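Local structure of protection of telomeres protein 1 (Schizosaccharomyces pombe, 7CUI) at residues L94-N108 with L187-V199. The protein binds single-stranded telomeric DNA, protects the 3' telomeric overhang and regulates telomerase and telomere length. Sequence-based numbering, arbitrary orientation.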
ATOM      1  N   LEU A  94      -6.914  -7.174  -0.663  1.00 37.94           N
ATOM      2  CA  LEU A  94      -5.785  -7.167  -1.576  1.00 37.63           C
ATOM      3  C   LEU A  94      -4.625  -6.440  -0.894  1.00 37.41           C
ATOM      4  O   LEU A  94      -4.831  -5.375  -0.309  1.00 36.77           O
ATOM      5  CB  LEU A  94      -6.217  -6.463  -2.868  1.00 35.92           C
ATOM      6  CG  LEU A  94      -5.277  -6.615  -4.064  1.00 36.23           C
ATOM      7  CD1 LEU A  94      -5.397  -8.002  -4.678  1.00 37.00           C
ATOM      8  CD2 LEU A  94      -5.560  -5.548  -5.109  1.00 34.78           C
ATOM      9  N   PRO A  95      -3.393  -7.010  -0.898  1.00 36.62           N
ATOM     10  CA  PRO A  95      -2.208  -6.301  -0.418  1.00 33.02           C
ATOM     11  C   PRO A  95      -1.646  -5.412  -1.524  1.00 32.31           C
ATOM     12  O   PRO A  95      -1.242  -5.896  -2.578  1.00 35.92           O
ATOM     13  CB  PRO A  95      -1.248  -7.439  -0.046  1.00 34.27           C
ATOM     14  CG  PRO A  95      -1.611  -8.565  -0.996  1.00 36.32           C
ATOM     15  CD  PRO A  95      -3.079  -8.383  -1.332  1.00 37.77           C
ATOM     16  N   VAL A  96      -1.654  -4.105  -1.264  1.00 29.04           N
ATOM     17  CA  VAL A  96      -1.212  -3.092  -2.205  1.00 29.59           C
ATOM     18  C   VAL A  96       0.090  -2.491  -1.671  1.00 29.21           C
ATOM     19  O   VAL A  96       0.129  -1.930  -0.573  1.00 27.66           O
ATOM     20  CB  VAL A  96      -2.304  -2.018  -2.399  1.00 28.69           C
ATOM     21  CG1 VAL A  96      -1.841  -0.879  -3.295  1.00 28.88           C
ATOM     22  CG2 VAL A  96      -3.615  -2.611  -2.902  1.00 29.13           C
ATOM     23  N   ILE A  97       1.162  -2.633  -2.454  1.00 29.32           N
ATOM     24  CA  ILE A  97       2.484  -2.187  -2.048  1.00 29.83           C
ATOM     25  C   ILE A  97       2.682  -0.736  -2.479  1.00 29.56           C
ATOM     26  O   ILE A  97       2.454  -0.390  -3.637  1.00 30.82           O
ATOM     27  CB  ILE A  97       3.575  -3.100  -2.643  1.00 30.52           C
ATOM     28  CG1 ILE A  97       3.487  -4.528  -2.102  1.00 31.30           C
ATOM     29  CG2 ILE A  97       4.959  -2.506  -2.426  1.00 30.89           C
ATOM     30  CD1 ILE A  97       4.244  -5.545  -2.934  1.00 31.97           C
ATOM     31  N   PHE A  98       3.124   0.097  -1.528  1.00 28.62           N
ATOM     32  CA  PHE A  98       3.619   1.430  -1.828  1.00 28.64           C
ATOM     33  C   PHE A  98       5.137   1.446  -1.662  1.00 29.49           C
ATOM     34  O   PHE A  98       5.658   1.233  -0.568  1.00 28.34           O
ATOM     35  CB  PHE A  98       2.911   2.490  -0.981  1.00 27.72           C
ATOM     36  CG  PHE A  98       1.481   2.717  -1.397  1.00 27.84           C
ATOM     37  CD1 PHE A  98       0.461   1.931  -0.878  1.00 27.91           C
ATOM     38  CD2 PHE A  98       1.155   3.685  -2.341  1.00 28.37           C
ATOM     39  CE1 PHE A  98      -0.852   2.121  -1.282  1.00 28.55           C
ATOM     40  CE2 PHE A  98      -0.162   3.876  -2.742  1.00 28.33           C
ATOM     41  CZ  PHE A  98      -1.162   3.094  -2.208  1.00 28.51           C
ATOM     42  N   PHE A  99       5.826   1.710  -2.773  1.00 31.06           N
ATOM     43  CA  PHE A  99       7.273   1.653  -2.860  1.00 30.30           C
ATOM     44  C   PHE A  99       7.780   2.962  -3.461  1.00 31.28           C
ATOM     45  O   PHE A  99       7.154   3.517  -4.369  1.00 30.13           O
ATOM     46  CB  PHE A  99       7.671   0.444  -3.712  1.00 32.23           C
ATOM     47  CG  PHE A  99       9.152   0.207  -3.848  1.00 33.88           C
ATOM     48  CD1 PHE A  99       9.913  -0.169  -2.750  1.00 34.37           C
ATOM     49  CD2 PHE A  99       9.793   0.350  -5.072  1.00 36.39           C
ATOM     50  CE1 PHE A  99      11.280  -0.384  -2.868  1.00 35.02           C
ATOM     51  CE2 PHE A  99      11.161   0.135  -5.189  1.00 36.87           C
ATOM     52  CZ  PHE A  99      11.903  -0.235  -4.088  1.00 35.21           C
ATOM     53  N   ASP A 100       8.890   3.464  -2.904  1.00 30.34           N
ATOM     54  CA  ASP A 100       9.698   4.516  -3.505  1.00 32.37           C
ATOM     55  C   ASP A 100       8.831   5.712  -3.912  1.00 32.26           C
ATOM     56  O   ASP A 100       8.139   6.286  -3.075  1.00 32.29           O
ATOM     57  CB  ASP A 100      10.585   3.956  -4.623  1.00 34.80           C
ATOM     58  CG  ASP A 100      11.842   4.771  -4.874  1.00 37.60           C
ATOM     59  OD1 ASP A 100      11.990   5.844  -4.243  1.00 38.64           O
ATOM     60  OD2 ASP A 100      12.669   4.324  -5.696  1.00 42.75           O
ATOM     61  N   SER A 101       8.860   6.074  -5.202  1.00 34.05           N
ATOM     62  CA  SER A 101       8.236   7.297  -5.694  1.00 34.70           C
ATOM     63  C   SER A 101       6.708   7.260  -5.585  1.00 34.33           C
ATOM     64  O   SER A 101       6.080   8.311  -5.454  1.00 33.34           O
ATOM     65  CB  SER A 101       8.687   7.626  -7.095  1.00 35.25           C
ATOM     66  OG  SER A 101       8.510   6.508  -7.949  1.00 35.83           O
ATOM     67  N   ASP A 102       6.117   6.059  -5.632  1.00 33.34           N
ATOM     68  CA  ASP A 102       4.675   5.918  -5.502  1.00 34.52           C
ATOM     69  C   ASP A 102       4.253   6.176  -4.055  1.00 34.13           C
ATOM     70  O   ASP A 102       3.207   6.777  -3.810  1.00 33.25           O
ATOM     71  CB  ASP A 102       4.198   4.562  -6.026  1.00 36.58           C
ATOM     72  CG  ASP A 102       4.233   4.439  -7.544  1.00 39.10           C
ATOM     73  OD1 ASP A 102       3.827   5.408  -8.229  1.00 42.30           O
ATOM     74  OD2 ASP A 102       4.664   3.373  -8.037  1.00 38.62           O
ATOM     75  N   ALA A 103       5.084   5.723  -3.108  1.00 35.06           N
ATOM     76  CA  ALA A 103       4.857   5.958  -1.691  1.00 33.57           C
ATOM     77  C   ALA A 103       5.060   7.436  -1.369  1.00 33.69           C
ATOM     78  O   ALA A 103       4.335   7.991  -0.549  1.00 35.72           O
ATOM     79  CB  ALA A 103       5.752   5.075  -0.863  1.00 32.66           C
ATOM     80  N   ALA A 104       6.040   8.066  -2.031  1.00 32.60           N
ATOM     81  CA  ALA A 104       6.260   9.499  -1.900  1.00 31.60           C
ATOM     82  C   ALA A 104       5.050  10.269  -2.428  1.00 33.39           C
ATOM     83  O   ALA A 104       4.661  11.278  -1.842  1.00 34.83           O
ATOM     84  CB  ALA A 104       7.538   9.910  -2.593  1.00 28.22           C
ATOM     85  N   GLU A 105       4.467   9.780  -3.531  1.00 35.03           N
ATOM     86  CA  GLU A 105       3.270  10.356  -4.125  1.00 37.56           C
ATOM     87  C   GLU A 105       2.125  10.344  -3.109  1.00 35.21           C
ATOM     88  O   GLU A 105       1.471  11.365  -2.904  1.00 35.31           O
ATOM     89  CB  GLU A 105       2.906   9.602  -5.407  1.00 41.18           C
ATOM     90  CG  GLU A 105       1.618  10.073  -6.060  1.00 47.52           C
ATOM     91  CD  GLU A 105       1.777  11.184  -7.081  1.00 54.44           C
ATOM     92  OE1 GLU A 105       0.877  11.328  -7.932  1.00 59.03           O
ATOM     93  OE2 GLU A 105       2.800  11.898  -7.027  1.00 61.81           O
ATOM     94  N   LEU A 106       1.898   9.186  -2.474  1.00 33.37           N
ATOM     95  CA  LEU A 106       0.844   9.033  -1.482  1.00 31.84           C
ATOM     96  C   LEU A 106       1.100   9.976  -0.307  1.00 32.78           C
ATOM     97  O   LEU A 106       0.217  10.754   0.049  1.00 36.17           O
ATOM     98  CB  LEU A 106       0.774   7.569  -1.034  1.00 27.85           C
ATOM     99  CG  LEU A 106      -0.339   7.226  -0.045  1.00 27.50           C
ATOM    100  CD1 LEU A 106      -1.675   7.046  -0.755  1.00 26.65           C
ATOM    101  CD2 LEU A 106       0.007   5.975   0.751  1.00 26.66           C
ATOM    102  N   ILE A 107       2.313   9.922   0.265  1.00 31.77           N
ATOM    103  CA  ILE A 107       2.636  10.690   1.461  1.00 31.36           C
ATOM    104  C   ILE A 107       2.449  12.182   1.190  1.00 34.23           C
ATOM    105  O   ILE A 107       1.848  12.874   2.009  1.00 35.29           O
ATOM    106  CB  ILE A 107       4.036  10.359   2.018  1.00 30.49           C
ATOM    107  CG1 ILE A 107       4.097   8.927   2.553  1.00 29.63           C
ATOM    108  CG2 ILE A 107       4.438  11.362   3.091  1.00 29.21           C
ATOM    109  CD1 ILE A 107       5.496   8.352   2.595  1.00 30.49           C
ATOM    110  N   ASN A 108       2.987  12.659   0.059  1.00 34.93           N
ATOM    111  CA  ASN A 108       2.700  13.984  -0.470  1.00 37.56           C
ATOM    112  C   ASN A 108       3.108  15.064   0.534  1.00 39.30           C
ATOM    113  O   ASN A 108       2.296  15.914   0.896  1.00 42.10           O
ATOM    114  CB  ASN A 108       1.229  14.104  -0.887  1.00 38.01           C
ATOM    115  CG  ASN A 108       0.930  15.344  -1.701  1.00 40.67           C
ATOM    116  OD1 ASN A 108       1.823  15.926  -2.307  1.00 44.85           O
ATOM    117  ND2 ASN A 108      -0.327  15.757  -1.724  1.00 44.35           N
ATOM    118  N   LEU A 187      -0.192 -16.745  -7.030  1.00 90.10           N
ATOM    119  CA  LEU A 187       0.528 -16.420  -5.810  1.00 90.66           C
ATOM    120  C   LEU A 187       1.747 -15.558  -6.135  1.00 86.99           C
ATOM    121  O   LEU A 187       2.372 -15.000  -5.233  1.00 89.55           O
ATOM    122  CB  LEU A 187       0.973 -17.721  -5.129  1.00 90.47           C
ATOM    123  CG  LEU A 187      -0.027 -18.374  -4.174  1.00 93.38           C
ATOM    124  CD1 LEU A 187       0.613 -19.559  -3.461  1.00 93.57           C
ATOM    125  CD2 LEU A 187      -0.566 -17.373  -3.159  1.00 89.11           C
ATOM    126  N   GLN A 188       2.082 -15.466  -7.428  1.00 82.37           N
ATOM    127  CA  GLN A 188       3.316 -14.832  -7.863  1.00 78.97           C
ATOM    128  C   GLN A 188       3.052 -13.399  -8.319  1.00 69.35           C
ATOM    129  O   GLN A 188       3.989 -12.668  -8.629  1.00 68.05           O
ATOM    130  CB  GLN A 188       4.003 -15.655  -8.957  1.00 84.11           C
ATOM    131  CG  GLN A 188       4.905 -16.761  -8.420  1.00 94.35           C
ATOM    132  CD  GLN A 188       4.153 -18.021  -8.071  1.00 99.00           C
ATOM    133  OE1 GLN A 188       3.041 -18.250  -8.534  1.00107.02           O
ATOM    134  NE2 GLN A 188       4.761 -18.857  -7.246  1.00102.31           N
ATOM    135  N   LYS A 189       1.777 -13.001  -8.348  1.00 63.49           N
ATOM    136  CA  LYS A 189       1.431 -11.637  -8.714  1.00 61.30           C
ATOM    137  C   LYS A 189       1.564 -10.727  -7.496  1.00 56.01           C
ATOM    138  O   LYS A 189       1.316 -11.145  -6.366  1.00 57.47           O
ATOM    139  CB  LYS A 189       0.028 -11.576  -9.326  1.00 63.41           C
ATOM    140  CG  LYS A 189      -0.087 -12.143 -10.736  1.00 69.32           C
ATOM    141  CD  LYS A 189      -1.474 -11.998 -11.326  1.00 69.54           C
ATOM    142  CE  LYS A 189      -1.519 -12.119 -12.835  1.00 73.13           C
ATOM    143  NZ  LYS A 189      -1.006 -10.904 -13.512  1.00 72.41           N
ATOM    144  N   ARG A 190       1.976  -9.480  -7.755  1.00 49.76           N
ATOM    145  CA  ARG A 190       2.023  -8.413  -6.769  1.00 47.45           C
ATOM    146  C   ARG A 190       1.223  -7.224  -7.298  1.00 45.04           C
ATOM    147  O   ARG A 190       1.084  -7.058  -8.509  1.00 44.79           O
ATOM    148  CB  ARG A 190       3.475  -7.988  -6.516  1.00 46.44           C
ATOM    149  CG  ARG A 190       4.123  -8.573  -5.267  1.00 47.00           C
ATOM    150  CD  ARG A 190       3.858 -10.048  -5.051  1.00 52.50           C
ATOM    151  NE  ARG A 190       4.680 -10.661  -4.022  1.00 56.88           N
ATOM    152  CZ  ARG A 190       4.693 -11.961  -3.754  1.00 61.16           C
ATOM    153  NH1 ARG A 190       3.924 -12.790  -4.442  1.00 62.65           N
ATOM    154  NH2 ARG A 190       5.481 -12.431  -2.802  1.00 66.29           N
ATOM    155  N   TRP A 191       0.706  -6.401  -6.379  1.00 41.20           N
ATOM    156  CA  TRP A 191       0.017  -5.170  -6.736  1.00 39.25           C
ATOM    157  C   TRP A 191       0.728  -3.975  -6.113  1.00 37.68           C
ATOM    158  O   TRP A 191       1.157  -4.029  -4.963  1.00 37.99           O
ATOM    159  CB  TRP A 191      -1.448  -5.210  -6.295  1.00 38.45           C
ATOM    160  CG  TRP A 191      -2.239  -6.263  -7.000  1.00 39.59           C
ATOM    161  CD1 TRP A 191      -3.000  -6.111  -8.122  1.00 40.13           C
ATOM    162  CD2 TRP A 191      -2.323  -7.650  -6.635  1.00 40.85           C
ATOM    163  NE1 TRP A 191      -3.558  -7.309  -8.476  1.00 42.58           N
ATOM    164  CE2 TRP A 191      -3.164  -8.272  -7.582  1.00 42.87           C
ATOM    165  CE3 TRP A 191      -1.776  -8.424  -5.604  1.00 40.96           C
ATOM    166  CZ2 TRP A 191      -3.469  -9.632  -7.523  1.00 44.29           C
ATOM    167  CZ3 TRP A 191      -2.076  -9.768  -5.547  1.00 42.52           C
ATOM    168  CH2 TRP A 191      -2.914 -10.362  -6.494  1.00 44.49           C
ATOM    169  N   ARG A 192       0.800  -2.884  -6.880  1.00 37.60           N
ATOM    170  CA  ARG A 192       1.503  -1.685  -6.458  1.00 35.82           C
ATOM    171  C   ARG A 192       0.601  -0.466  -6.629  1.00 35.27           C
ATOM    172  O   ARG A 192       0.115  -0.201  -7.726  1.00 37.24           O
ATOM    173  CB  ARG A 192       2.790  -1.541  -7.272  1.00 36.41           C
ATOM    174  CG  ARG A 192       4.032  -2.036  -6.548  1.00 36.79           C
ATOM    175  CD  ARG A 192       4.967  -0.871  -6.321  1.00 35.34           C
ATOM    176  NE  ARG A 192       6.143  -0.959  -7.170  1.00 37.42           N
ATOM    177  CZ  ARG A 192       6.782   0.076  -7.709  1.00 37.43           C
ATOM    178  NH1 ARG A 192       6.343   1.310  -7.524  1.00 35.92           N
ATOM    179  NH2 ARG A 192       7.855  -0.134  -8.446  1.00 41.17           N
ATOM    180  N   GLY A 193       0.394   0.275  -5.534  1.00 33.10           N
ATOM    181  CA  GLY A 193      -0.361   1.516  -5.586  1.00 32.18           C
ATOM    182  C   GLY A 193       0.384   2.588  -6.376  1.00 33.29           C
ATOM    183  O   GLY A 193       1.614   2.562  -6.439  1.00 33.88           O
ATOM    184  N   PHE A 194      -0.374   3.515  -6.975  1.00 33.80           N
ATOM    185  CA  PHE A 194       0.200   4.662  -7.662  1.00 36.58           C
ATOM    186  C   PHE A 194      -0.888   5.692  -7.963  1.00 37.66           C
ATOM    187  O   PHE A 194      -2.077   5.400  -7.839  1.00 38.60           O
ATOM    188  CB  PHE A 194       0.892   4.225  -8.957  1.00 38.39           C
ATOM    189  CG  PHE A 194      -0.056   3.853 -10.071  1.00 40.39           C
ATOM    190  CD1 PHE A 194      -0.602   2.580 -10.142  1.00 40.04           C
ATOM    191  CD2 PHE A 194      -0.406   4.782 -11.041  1.00 41.76           C
ATOM    192  CE1 PHE A 194      -1.473   2.242 -11.165  1.00 44.78           C
ATOM    193  CE2 PHE A 194      -1.282   4.446 -12.061  1.00 44.49           C
ATOM    194  CZ  PHE A 194      -1.812   3.176 -12.123  1.00 48.38           C
ATOM    195  N   GLY A 195      -0.456   6.891  -8.377  1.00 40.65           N
ATOM    196  CA  GLY A 195      -1.340   7.946  -8.852  1.00 42.27           C
ATOM    197  C   GLY A 195      -2.374   8.360  -7.808  1.00 41.48           C
ATOM    198  O   GLY A 195      -3.526   8.638  -8.138  1.00 44.57           O
ATOM    199  N   THR A 196      -1.946   8.394  -6.545  1.00 39.30           N
ATOM    200  CA  THR A 196      -2.842   8.611  -5.422  1.00 38.23           C
ATOM    201  C   THR A 196      -2.104   9.436  -4.373  1.00 37.95           C
ATOM    202  O   THR A 196      -1.037   9.028  -3.924  1.00 38.77           O
ATOM    203  CB  THR A 196      -3.279   7.263  -4.830  1.00 36.77           C
ATOM    204  OG1 THR A 196      -3.715   6.411  -5.891  1.00 37.38           O
ATOM    205  CG2 THR A 196      -4.368   7.381  -3.785  1.00 35.11           C
ATOM    206  N   LYS A 197      -2.670  10.590  -3.994  1.00 36.42           N
ATOM    207  CA  LYS A 197      -1.988  11.481  -3.065  1.00 40.59           C
ATOM    208  C   LYS A 197      -2.909  11.878  -1.910  1.00 40.80           C
ATOM    209  O   LYS A 197      -4.101  12.095  -2.112  1.00 39.99           O
ATOM    210  CB  LYS A 197      -1.341  12.671  -3.785  1.00 44.05           C
ATOM    211  CG  LYS A 197      -2.281  13.603  -4.533  1.00 52.13           C
ATOM    212  CD  LYS A 197      -1.650  14.937  -4.900  1.00 58.83           C
ATOM    213  CE  LYS A 197      -1.053  14.982  -6.292  1.00 63.55           C
ATOM    214  NZ  LYS A 197       0.346  14.497  -6.296  1.00 67.94           N
ATOM    215  N   ILE A 198      -2.336  11.947  -0.698  1.00 37.73           N
ATOM    216  CA  ILE A 198      -3.023  12.436   0.489  1.00 36.14           C
ATOM    217  C   ILE A 198      -2.942  13.959   0.489  1.00 39.77           C
ATOM    218  O   ILE A 198      -1.886  14.526   0.222  1.00 42.30           O
ATOM    219  CB  ILE A 198      -2.438  11.826   1.783  1.00 32.05           C
ATOM    220  CG1 ILE A 198      -2.509  10.295   1.784  1.00 29.93           C
ATOM    221  CG2 ILE A 198      -3.110  12.408   3.021  1.00 28.88           C
ATOM    222  CD1 ILE A 198      -1.695   9.637   2.879  1.00 27.17           C
ATOM    223  N   VAL A 199      -4.068  14.609   0.800  1.00 43.40           N
ATOM    224  CA  VAL A 199      -4.193  16.051   0.662  1.00 47.46           C
ATOM    225  C   VAL A 199      -4.917  16.636   1.881  1.00 50.68           C
ATOM    226  O   VAL A 199      -5.245  15.848   2.789  1.00 50.26           O
ATOM    227  CB  VAL A 199      -4.907  16.407  -0.656  1.00 49.35           C
ATOM    228  CG1 VAL A 199      -5.544  17.785  -0.603  1.00 54.11           C
ATOM    229  CG2 VAL A 199      -3.966  16.291  -1.843  1.00 46.72           C
TER
HETATM  230  O   HOH W   1       0.477   6.930  -5.147  1.00 35.46           O
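L94 sets its CD1 methyl over the centre of the six-membered ring of W191, a CH-pi contact with CD1 3.5 Å from the ring centroid. With chi1 at -167°, the L94 side chain turns away from its own N and both methyls reach the indole. I97 is clasped through its backbone: its N donates to W191 O (2.9 Å) in a nearly straight bond, and G193 N donates to I97 O over a more bent path. G193 also lays its CA over a face of the F98 ring, while L106 CD2 sits over a ring face. The R192 chain, bent at chi2 and chi3, passes F99, whose CD2 lies over one guanidinium face, and delivers NH1 to D102 OD2 (2.7 Å) in a salt bridge with the flat groups 57° apart; K169 also pairs with D102. Farther on, helix 100-107 packs against strand 196-198: a water donates to both D102 O and T196 O, I198 N donates to L106 O (2.9 Å), and N108 ND2, beyond the helix, reaches I198 O (2.8 Å). I37 and L38 of helix 34-38 also touch the indole, K189 CB lies over the face opposite L94, and replacing W191 with an alanine would probably open a gap beneath L94 CD1 and leave that helix less support. P95, I97, F99 and R192 also meet the chain of another protein, whose backbone accepts a hydrogen bond from R192 NE. Strand 94-99 pairs in parallel sense with 190-194 around I97 and R192, strongly twisted (axes 55° apart), in the curled mixed sheet of this C-terminal piece, a layout consistent with an OB-like barrel closed by its last strand.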